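Local structure of putative glycyl-glycine endopeptidase lytM (Ruminococcus gnavus, 3NYY) at residues A[10-15]-A[78-83]; A[28-33]-A[62-67]; A[103-108]-A[243-248]; A[153-156]-A[160-163]. The protein probably acts as a metalloendopeptidase of the M23 family, whose relatives cut peptide bonds in bacterial cell walls. One frame throughout, in Å; residues are numbered along the deposited sequence. Where two conformers were deposited one is given.

Contact 1 (A[10-15]-A[78-83]); sequences KPVVSQ and DAYVQS
Val12 meets the ring of Tyr80 through both of its methyl groups, and this apolar contact is one of two that join the loop 10-15 to the helix segment 78-83. CG1 and CG2 of Val12 each lie 3.7 Å from CD1 of Tyr80, and Val12 CG1, which approaches at the ring edge near its plane, reaches on to Tyr80 CE1 at 3.8 Å. The phenol is brought there by a first torsion of 170°, which sets CG of Tyr80 opposite the backbone N and sends the ring out from the helix to the loop. One helical turn further on, Val13 uses one branch alone: its CG2 sits 3.4 Å from OG of Ser83 and 3.9 Å from CB of the same serine.

Polar bonds stay within the loop or lead elsewhere. A type I turn from Val12 to Gln15 is closed by Gln15 N to Val12 O at 3.0 Å. The Gln15 side chain folds back over it, NE2 donating to Pro11 O at 3.1 Å from above the carbonyl plane, and NE2 also reaches Arg7 O. The hydroxyl of Tyr80 is bonded to Gly42 O in helix 37-48, while Phe18 touches both Val12 and Ser83, and Leu223 of strand 216-225 touches Val13 and Ser83.

No hydrogen bond spans the two segments, which suggests that close fit and burial of the methyls hold them together; the loop's own turn bond is consistent with a set presentation of the valines.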
# COMPACT_ATOMS: atom_id res chain seq x y z
N LYS A 10 31.43 7.05 -7.24
CA LYS A 10 31.14 7.29 -5.81
C LYS A 10 30.43 6.05 -5.23
O LYS A 10 29.82 5.28 -5.97
CB LYS A 10 30.18 8.49 -5.66
CG LYS A 10 30.71 9.83 -6.16
CD LYS A 10 31.69 10.45 -5.18
CE LYS A 10 32.15 11.84 -5.63
NZ LYS A 10 32.91 11.80 -6.93
N PRO A 11 30.50 5.84 -3.91
CA PRO A 11 29.77 4.70 -3.33
C PRO A 11 28.30 4.75 -3.73
O PRO A 11 27.66 5.84 -3.71
CB PRO A 11 29.95 4.92 -1.82
CG PRO A 11 31.24 5.69 -1.72
CD PRO A 11 31.19 6.63 -2.87
N VAL A 12 27.77 3.60 -4.16
CA VAL A 12 26.45 3.61 -4.79
C VAL A 12 25.30 3.46 -3.80
O VAL A 12 24.22 3.98 -4.04
CB VAL A 12 26.38 2.55 -5.91
CG1 VAL A 12 25.05 2.65 -6.69
CG2 VAL A 12 27.56 2.76 -6.89
N VAL A 13 25.53 2.81 -2.66
CA VAL A 13 24.44 2.47 -1.72
C VAL A 13 23.66 3.70 -1.24
O VAL A 13 22.42 3.66 -1.19
CB VAL A 13 24.92 1.61 -0.53
CG1 VAL A 13 23.80 1.37 0.48
CG2 VAL A 13 25.44 0.23 -1.08
N SER A 14 24.34 4.80 -0.94
CA SER A 14 23.65 6.01 -0.48
C SER A 14 23.09 6.91 -1.57
O SER A 14 22.44 7.93 -1.27
CB SER A 14 24.56 6.82 0.45
OG SER A 14 25.74 7.17 -0.18
N GLN A 15 23.27 6.55 -2.84
CA GLN A 15 22.71 7.36 -3.92
C GLN A 15 21.19 7.14 -3.95
O GLN A 15 20.71 6.01 -3.98
CB GLN A 15 23.32 7.01 -5.28
CG GLN A 15 24.86 7.23 -5.27
CD GLN A 15 25.55 6.98 -6.62
OE1 GLN A 15 24.92 7.00 -7.66
NE2 GLN A 15 26.85 6.68 -6.58
N ASP A 78 33.18 -3.94 -8.93
CA ASP A 78 33.15 -5.01 -7.92
C ASP A 78 32.26 -4.63 -6.73
O ASP A 78 31.38 -5.41 -6.34
CB ASP A 78 34.54 -5.42 -7.45
CG ASP A 78 35.30 -6.22 -8.54
OD1 ASP A 78 34.68 -6.81 -9.47
OD2 ASP A 78 36.53 -6.25 -8.44
N ALA A 79 32.46 -3.43 -6.19
CA ALA A 79 31.63 -3.03 -5.02
C ALA A 79 30.16 -2.86 -5.38
O ALA A 79 29.29 -3.22 -4.60
CB ALA A 79 32.18 -1.73 -4.40
N TYR A 80 29.92 -2.27 -6.55
CA TYR A 80 28.58 -2.03 -7.02
C TYR A 80 27.78 -3.27 -7.27
O TYR A 80 26.64 -3.37 -6.80
CB TYR A 80 28.62 -1.21 -8.29
CG TYR A 80 27.33 -1.06 -9.04
CD1 TYR A 80 26.28 -0.31 -8.52
CD2 TYR A 80 27.13 -1.65 -10.26
CE1 TYR A 80 25.10 -0.14 -9.22
CE2 TYR A 80 25.97 -1.47 -10.98
CZ TYR A 80 24.94 -0.71 -10.46
OH TYR A 80 23.76 -0.49 -11.13
N VAL A 81 28.36 -4.23 -7.99
CA VAL A 81 27.62 -5.46 -8.28
C VAL A 81 27.41 -6.29 -6.98
O VAL A 81 26.40 -6.99 -6.84
CB VAL A 81 28.27 -6.32 -9.40
CG1 VAL A 81 29.64 -6.96 -8.96
CG2 VAL A 81 27.26 -7.37 -9.92
N GLN A 82 28.34 -6.18 -6.04
CA GLN A 82 28.17 -6.88 -4.76
C GLN A 82 26.95 -6.31 -4.05
O GLN A 82 26.17 -7.08 -3.48
CB GLN A 82 29.41 -6.77 -3.88
CG GLN A 82 29.25 -7.35 -2.49
CD GLN A 82 30.51 -7.16 -1.67
OE1 GLN A 82 31.04 -6.06 -1.58
NE2 GLN A 82 31.03 -8.25 -1.12
N SER A 83 26.75 -4.96 -4.09
CA SER A 83 25.59 -4.35 -3.48
C SER A 83 24.28 -4.81 -4.15
O SER A 83 23.31 -5.15 -3.45
CB SER A 83 25.66 -2.81 -3.45
OG SER A 83 26.80 -2.40 -2.69

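Contact 2 (A[28-33]-A[62-67]); sequences QVYLKQ and SGFQKL. With SO4 (sulfate ion), chain G.
Tyr30 and Phe64 carry the whole contact between 28-33, on helix 25-31, and the helix segment 62-67, two aromatic side chains reaching across a gap that leaves their CA atoms 10.8 Å apart. Both point toward the opposite segment, and the two side chains pass alongside one another, running in opposing senses. CE2 of Phe64 lies over one face of the tyrosine ring, displaced toward its rim, and comes within 3.6 Å of Tyr30 CE2. Phe64 CD2 is nearer still, 3.4 Å from CZ and 3.3 Å from OH of Tyr30. The ring planes are inclined by 40° with centroids 4.8 Å apart, an oblique pairing intermediate in tilt. Tyr30 extends this far because its CG stands opposite the backbone N (chi1 171°), directing the ring out from the helix.

The polar end of Tyr30 is held from outside the pair: its OH is hydrogen-bonded to Asp40 OD2 of helix 37-48, which should limit how far the phenol can shift. Asp40, Arg39 and Leu43 of that helix also touch Phe64, whose ring in addition meets that of Phe55.

A separate anion contact lies at Ser62. O4 of a sulfate, probably from the crystallisation liquor, accepts from the backbone N of Ser62 at 2.7 Å; a second approach, from Ser62 OG, is suspiciously short and doubtful in detail. Ser62 lies in the first turn of helix 61-71, where a backbone N-H can still face an anion.

The arrangement is an oblique aromatic pair joining helices 25-31 and 61-71, packed against helix 37-48 in the helical LytM N-terminal region.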
# COMPACT_ATOMS: atom_id res chain seq x y z
N GLN A 28 10.97 -6.37 -14.62
CA GLN A 28 10.44 -7.34 -13.65
C GLN A 28 10.18 -8.70 -14.29
O GLN A 28 10.51 -9.73 -13.73
CB GLN A 28 9.17 -6.86 -12.94
CG GLN A 28 9.45 -5.98 -11.75
CD GLN A 28 10.04 -6.70 -10.53
OE1 GLN A 28 10.13 -7.93 -10.49
NE2 GLN A 28 10.38 -5.93 -9.53
N VAL A 29 9.62 -8.69 -15.50
CA VAL A 29 9.39 -9.93 -16.21
C VAL A 29 10.72 -10.61 -16.49
O VAL A 29 10.87 -11.81 -16.27
CB VAL A 29 8.63 -9.69 -17.53
CG1 VAL A 29 8.58 -10.98 -18.39
CG2 VAL A 29 7.20 -9.12 -17.28
N TYR A 30 11.71 -9.82 -16.92
CA TYR A 30 13.01 -10.40 -17.27
C TYR A 30 13.67 -11.01 -16.05
O TYR A 30 14.25 -12.10 -16.12
CB TYR A 30 13.91 -9.35 -17.96
CG TYR A 30 15.32 -9.91 -18.12
CD1 TYR A 30 15.67 -10.68 -19.22
CD2 TYR A 30 16.24 -9.72 -17.11
CE1 TYR A 30 16.96 -11.22 -19.30
CE2 TYR A 30 17.46 -10.26 -17.16
CZ TYR A 30 17.84 -10.98 -18.24
OH TYR A 30 19.12 -11.50 -18.21
N LEU A 31 13.62 -10.30 -14.93
CA LEU A 31 14.35 -10.72 -13.72
C LEU A 31 13.90 -12.07 -13.17
O LEU A 31 14.72 -12.81 -12.65
CB LEU A 31 14.31 -9.61 -12.66
CG LEU A 31 15.22 -8.43 -12.98
CD1 LEU A 31 14.91 -7.25 -12.01
CD2 LEU A 31 16.72 -8.80 -12.92
N LYS A 32 12.64 -12.40 -13.36
CA LYS A 32 12.14 -13.70 -12.87
C LYS A 32 12.83 -14.90 -13.53
O LYS A 32 12.81 -16.00 -12.96
CB LYS A 32 10.65 -13.85 -13.13
CG LYS A 32 9.75 -12.79 -12.51
CD LYS A 32 9.39 -13.03 -11.06
CE LYS A 32 7.95 -12.48 -10.78
NZ LYS A 32 7.78 -11.00 -11.05
N GLN A 33 13.39 -14.69 -14.72
CA GLN A 33 14.07 -15.77 -15.45
C GLN A 33 15.59 -15.64 -15.46
O GLN A 33 16.28 -16.43 -16.09
CB GLN A 33 13.52 -15.84 -16.87
CG GLN A 33 12.00 -16.02 -16.91
CD GLN A 33 11.54 -17.16 -16.04
OE1 GLN A 33 12.01 -18.29 -16.17
NE2 GLN A 33 10.60 -16.88 -15.14
N SER A 62 21.60 -12.38 -23.86
CA SER A 62 22.75 -12.00 -24.66
C SER A 62 23.06 -10.49 -24.54
O SER A 62 24.20 -10.09 -24.57
CB SER A 62 22.57 -12.37 -26.13
OG SER A 62 21.34 -11.88 -26.61
N GLY A 63 22.01 -9.67 -24.43
CA GLY A 63 22.18 -8.23 -24.21
C GLY A 63 22.92 -7.95 -22.90
O GLY A 63 23.84 -7.15 -22.86
N PHE A 64 22.55 -8.67 -21.85
CA PHE A 64 23.17 -8.49 -20.53
C PHE A 64 24.56 -9.06 -20.47
O PHE A 64 25.43 -8.46 -19.85
CB PHE A 64 22.30 -9.04 -19.40
CG PHE A 64 21.14 -8.13 -19.09
CD1 PHE A 64 21.37 -6.84 -18.57
CD2 PHE A 64 19.85 -8.48 -19.43
CE1 PHE A 64 20.28 -5.98 -18.36
CE2 PHE A 64 18.81 -7.62 -19.19
CZ PHE A 64 19.03 -6.38 -18.65
N GLN A 65 24.81 -10.17 -21.16
CA GLN A 65 26.17 -10.68 -21.18
C GLN A 65 27.15 -9.71 -21.86
O GLN A 65 28.30 -9.55 -21.43
CB GLN A 65 26.22 -12.08 -21.84
CG GLN A 65 27.55 -12.78 -21.62
CD GLN A 65 27.78 -13.17 -20.15
OE1 GLN A 65 26.84 -13.35 -19.37
NE2 GLN A 65 29.06 -13.34 -19.79
N LYS A 66 26.69 -9.08 -22.94
CA LYS A 66 27.44 -8.04 -23.62
C LYS A 66 27.77 -6.86 -22.69
O LYS A 66 28.91 -6.42 -22.60
CB LYS A 66 26.64 -7.58 -24.85
CG LYS A 66 27.34 -6.60 -25.76
CD LYS A 66 26.39 -6.19 -26.89
CE LYS A 66 27.01 -5.22 -27.88
NZ LYS A 66 27.79 -5.96 -28.91
N LEU A 67 26.75 -6.37 -21.98
CA LEU A 67 26.93 -5.29 -20.99
C LEU A 67 27.87 -5.72 -19.91
O LEU A 67 28.70 -4.94 -19.48
CB LEU A 67 25.61 -4.86 -20.39
CG LEU A 67 24.71 -4.04 -21.31
CD1 LEU A 67 23.28 -3.85 -20.76
CD2 LEU A 67 25.40 -2.70 -21.65
S SO4 G . 19.07 -14.74 -25.99
O1 SO4 G . 17.65 -14.37 -25.87
O2 SO4 G . 19.42 -15.88 -25.13
O3 SO4 G . 19.32 -15.10 -27.38
O4 SO4 G . 19.87 -13.60 -25.58

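Contact 3 (A[103-108]-A[243-248]); sequences TEDKIS and NARIKC
Arg245 reaches across to the backbone of Asp105, donating from NH2 to Asp105 O at 2.8 Å. The bond is practically straight, 178° at the hydrogen, and lies in both the carbonyl plane and the guanidinium plane. NH1 adds a solvent-mediated link: water 1 accepts from Arg245 NH1 at 2.9 Å and donates to Asp105 OD1. A weaker bond from NH1 goes to water 2, which also accepts from Ile107 N. Nearby, Lys106 NZ forms a salt bridge with Glu104 OE2 at 3.1 Å, and Lys106 N donates to the same oxygen.

The carboxylate of Asp105 is not a salt-bridge partner here. OD2 of Asp105 stands over one guanidinium face, 4.4 Å from Arg245 NH2, where attraction of charge may contribute although no N-H points at it; OD2 accepts instead from Ser99 N. In one of its two conformers, Ile107 places CG1 loosely over the opposite face. A bend at chi3 (73°) turns the end of the arginine into this position.

Further bonds from Arg245 NE to Ile96 O and from NH2 to Pro97 O tie the guanidinium to the chain leading into strand 98-99. That strand pairs in parallel with 247-248, while 107-108 pairs antiparallel with 128-132 in the large sheet, and Ser108 packs on Tyr109 of the second subunit.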
# COMPACT_ATOMS: atom_id res chain seq x y z
N THR A 103 -7.56 -21.75 3.94
CA THR A 103 -7.59 -20.63 4.89
C THR A 103 -7.09 -19.36 4.19
O THR A 103 -6.32 -19.42 3.21
CB THR A 103 -6.78 -20.94 6.20
OG1 THR A 103 -7.32 -20.21 7.31
CG2 THR A 103 -5.31 -20.59 6.08
N GLU A 104 -7.55 -18.20 4.67
CA GLU A 104 -7.12 -16.92 4.14
C GLU A 104 -5.59 -16.74 4.20
O GLU A 104 -5.01 -16.87 5.27
CB GLU A 104 -7.76 -15.78 4.96
CG GLU A 104 -7.45 -14.38 4.44
CD GLU A 104 -7.95 -14.21 3.03
OE1 GLU A 104 -9.19 -14.12 2.85
OE2 GLU A 104 -7.11 -14.22 2.11
N ASP A 105 -4.96 -16.43 3.07
CA ASP A 105 -3.53 -16.09 3.09
C ASP A 105 -3.20 -14.82 2.31
O ASP A 105 -2.04 -14.58 1.96
CB ASP A 105 -2.68 -17.28 2.58
CG ASP A 105 -2.94 -17.63 1.10
OD1 ASP A 105 -3.78 -16.95 0.46
OD2 ASP A 105 -2.29 -18.59 0.57
N LYS A 106 -4.20 -13.98 2.09
CA LYS A 106 -4.02 -12.79 1.25
C LYS A 106 -3.31 -11.68 2.02
O LYS A 106 -3.51 -11.50 3.22
CB LYS A 106 -5.34 -12.26 0.67
CG LYS A 106 -5.90 -13.18 -0.42
CD LYS A 106 -7.41 -12.89 -0.71
CE LYS A 106 -8.11 -14.08 -1.39
NZ LYS A 106 -8.17 -15.33 -0.55
N ILE A 107 -2.41 -11.02 1.30
CA ILE A 107 -1.72 -9.84 1.80
C ILE A 107 -1.73 -8.78 0.69
O ILE A 107 -2.00 -9.08 -0.48
CB ILE A 107 -0.26 -10.13 2.27
CG1 ILE A 107 0.54 -10.96 1.26
CG2 ILE A 107 -0.27 -10.87 3.62
CD1 ILE A 107 0.91 -10.25 -0.04
N SER A 108 -1.41 -7.56 1.06
CA SER A 108 -1.39 -6.43 0.12
C SER A 108 -0.22 -5.56 0.49
O SER A 108 0.10 -5.45 1.68
CB SER A 108 -2.67 -5.60 0.24
OG SER A 108 -3.82 -6.33 -0.07
N ASN A 243 5.75 -14.76 -6.50
CA ASN A 243 5.28 -16.10 -6.89
C ASN A 243 6.12 -17.21 -6.28
O ASN A 243 5.94 -18.37 -6.64
CB ASN A 243 5.22 -16.25 -8.41
CG ASN A 243 4.19 -15.33 -9.02
OD1 ASN A 243 3.16 -15.05 -8.41
ND2 ASN A 243 4.48 -14.84 -10.22
N ALA A 244 7.01 -16.87 -5.36
CA ALA A 244 7.84 -17.83 -4.63
C ALA A 244 7.39 -17.84 -3.17
O ALA A 244 8.12 -17.46 -2.24
CB ALA A 244 9.32 -17.49 -4.76
N ARG A 245 6.17 -18.27 -2.95
CA ARG A 245 5.63 -18.38 -1.58
C ARG A 245 5.73 -19.84 -1.13
O ARG A 245 5.26 -20.76 -1.80
CB ARG A 245 4.21 -17.86 -1.54
CG ARG A 245 4.20 -16.35 -1.66
CD ARG A 245 2.82 -15.71 -1.60
NE ARG A 245 2.24 -15.73 -0.26
CZ ARG A 245 1.00 -15.32 0.03
NH1 ARG A 245 0.19 -14.86 -0.93
NH2 ARG A 245 0.57 -15.38 1.29
N ILE A 246 6.41 -20.05 -0.00
CA ILE A 246 6.51 -21.38 0.58
C ILE A 246 5.12 -21.82 1.05
O ILE A 246 4.28 -20.98 1.40
CB ILE A 246 7.62 -21.41 1.67
CG1 ILE A 246 8.08 -22.84 1.90
CG2 ILE A 246 7.12 -20.79 2.92
CD1 ILE A 246 9.26 -22.91 2.84
N LYS A 247 4.81 -23.11 0.94
CA LYS A 247 3.50 -23.66 1.27
C LYS A 247 3.53 -24.19 2.68
O LYS A 247 4.42 -24.98 3.04
CB LYS A 247 3.15 -24.78 0.31
CG LYS A 247 2.90 -24.32 -1.12
CD LYS A 247 2.82 -25.53 -2.07
CE LYS A 247 2.49 -25.06 -3.50
NZ LYS A 247 2.70 -26.11 -4.57
N CYS A 248 2.56 -23.76 3.49
CA CYS A 248 2.50 -24.05 4.94
C CYS A 248 1.06 -24.29 5.35
O CYS A 248 0.17 -23.67 4.78
CB CYS A 248 3.01 -22.83 5.77
SG CYS A 248 4.75 -22.52 5.68
O HOH W 1 -2.66 -14.95 -1.40
O HOH W 2 -1.98 -12.41 -1.53

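Contact 4 (A[153-156]-A[160-163]); sequences KGWL and GWRI
Trp155 and Trp161 form one tight part of this hairpin, packed edge to face with their planes at 74°. CE3 of Trp155 stands over the centre of the Trp161 indole, 3.6 Å from its CD2. The six-membered ring of Trp155 is in turn covered on one face by Gly160, whose CA lies 3.6 Å from the ring centroid in a CH-pi contact. Beneath the rings the antiparallel ladder is close: Gly154 and Arg162 exchange two N-H to O bonds, with Gly154 N to Arg162 O at 3.1 Å, and Leu156 N donates to Gly160 O at 2.9 Å.

On the other face, buried Arg162 makes a second close-packed part with Leu156. Bent at chi2 (79°), Arg162 curls back so that Leu156 CG lies over the centre of its guanidinium plane, with Leu156 CD1 3.6 Å from Arg162 NE. Water 3 accepts from Arg162 NH1 at 2.9 Å and donates to Trp155 O at 3.1 Å.

The loose side is Lys153, partly exposed, whose CG is 4.4 Å from Ile163 CD1 while its NZ goes to Leu184 O.

Chemically, the indoles pack on one face, with the Gly160 backbone against a ring; on the other, the guanidinium is met by a weak bond to Gly154 O, a water and a long ion pair to Glu152, which may balance its charge only in part.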
# COMPACT_ATOMS: atom_id res chain seq x y z
N LYS A 153 17.72 -9.75 17.67
CA LYS A 153 16.43 -10.29 18.08
C LYS A 153 15.99 -9.60 19.35
O LYS A 153 16.68 -9.67 20.38
CB LYS A 153 16.49 -11.78 18.31
CG LYS A 153 15.12 -12.40 18.65
CD LYS A 153 15.32 -13.76 19.30
CE LYS A 153 13.96 -14.43 19.68
NZ LYS A 153 14.19 -15.45 20.73
N GLY A 154 14.88 -8.90 19.27
CA GLY A 154 14.30 -8.27 20.47
C GLY A 154 13.47 -7.07 20.14
O GLY A 154 13.23 -6.75 18.99
N TRP A 155 13.05 -6.37 21.20
CA TRP A 155 12.18 -5.25 21.05
C TRP A 155 12.91 -3.99 20.61
O TRP A 155 13.98 -3.67 21.14
CB TRP A 155 11.56 -4.93 22.43
CG TRP A 155 10.57 -3.82 22.41
CD1 TRP A 155 10.78 -2.53 22.80
CD2 TRP A 155 9.20 -3.91 22.05
NE1 TRP A 155 9.62 -1.81 22.68
CE2 TRP A 155 8.63 -2.64 22.21
CE3 TRP A 155 8.40 -4.96 21.58
CZ2 TRP A 155 7.30 -2.39 21.89
CZ3 TRP A 155 7.07 -4.71 21.33
CH2 TRP A 155 6.54 -3.45 21.47
N LEU A 156 12.28 -3.25 19.72
CA LEU A 156 12.59 -1.83 19.48
C LEU A 156 11.31 -1.02 19.60
O LEU A 156 10.26 -1.48 19.18
CB LEU A 156 13.20 -1.58 18.10
CG LEU A 156 14.58 -2.08 17.79
CD1 LEU A 156 14.95 -1.73 16.30
CD2 LEU A 156 15.64 -1.54 18.72
N GLY A 160 8.61 -2.70 17.34
CA GLY A 160 8.07 -3.81 18.17
C GLY A 160 9.03 -4.97 18.28
O GLY A 160 10.25 -4.81 18.40
N TRP A 161 8.47 -6.18 18.23
CA TRP A 161 9.28 -7.40 18.23
C TRP A 161 9.83 -7.55 16.81
O TRP A 161 9.07 -7.78 15.84
CB TRP A 161 8.47 -8.64 18.57
CG TRP A 161 7.90 -8.59 19.93
CD1 TRP A 161 6.55 -8.51 20.27
CD2 TRP A 161 8.63 -8.50 21.15
NE1 TRP A 161 6.43 -8.45 21.65
CE2 TRP A 161 7.69 -8.45 22.20
CE3 TRP A 161 10.01 -8.53 21.48
CZ2 TRP A 161 8.08 -8.35 23.54
CZ3 TRP A 161 10.39 -8.45 22.81
CH2 TRP A 161 9.43 -8.40 23.82
N ARG A 162 11.13 -7.38 16.68
CA ARG A 162 11.80 -7.49 15.42
C ARG A 162 12.90 -8.52 15.48
O ARG A 162 13.40 -8.91 16.54
CB ARG A 162 12.33 -6.14 14.90
CG ARG A 162 13.40 -5.40 15.71
CD ARG A 162 14.78 -6.01 15.46
NE ARG A 162 15.93 -5.20 15.85
CZ ARG A 162 16.45 -5.16 17.07
NH1 ARG A 162 15.92 -5.86 18.09
NH2 ARG A 162 17.50 -4.37 17.29
N ILE A 163 13.24 -8.99 14.30
CA ILE A 163 14.34 -9.92 14.13
C ILE A 163 15.08 -9.50 12.88
O ILE A 163 14.46 -9.10 11.89
CB ILE A 163 13.85 -11.41 14.11
CG1 ILE A 163 15.03 -12.39 14.20
CG2 ILE A 163 12.91 -11.70 12.95
CD1 ILE A 163 14.58 -13.83 14.53
O HOH W 3 16.52 -5.41 20.87

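Contact 1 is the buried member of the set and contact 3 the surface one; contacts 2 and 4 are partly buried. Contacts 1 and 2 both belong to the helical LytM N-terminal region, use successive helices 61-71 and 77-88, and rely on side-chain packing without a hydrogen bond across. Contacts 3 and 4 reach the same large sheet, about 23 Å apart between centres, and are polar in different ways: a long-range arginine anchor with waters in 103-108/243-248, a local strand ladder topped by indoles in 153-156/160-163. Contacts 2 and 3 touch through Lys32 and Asn243, bringing the helical region against the C-terminal segment.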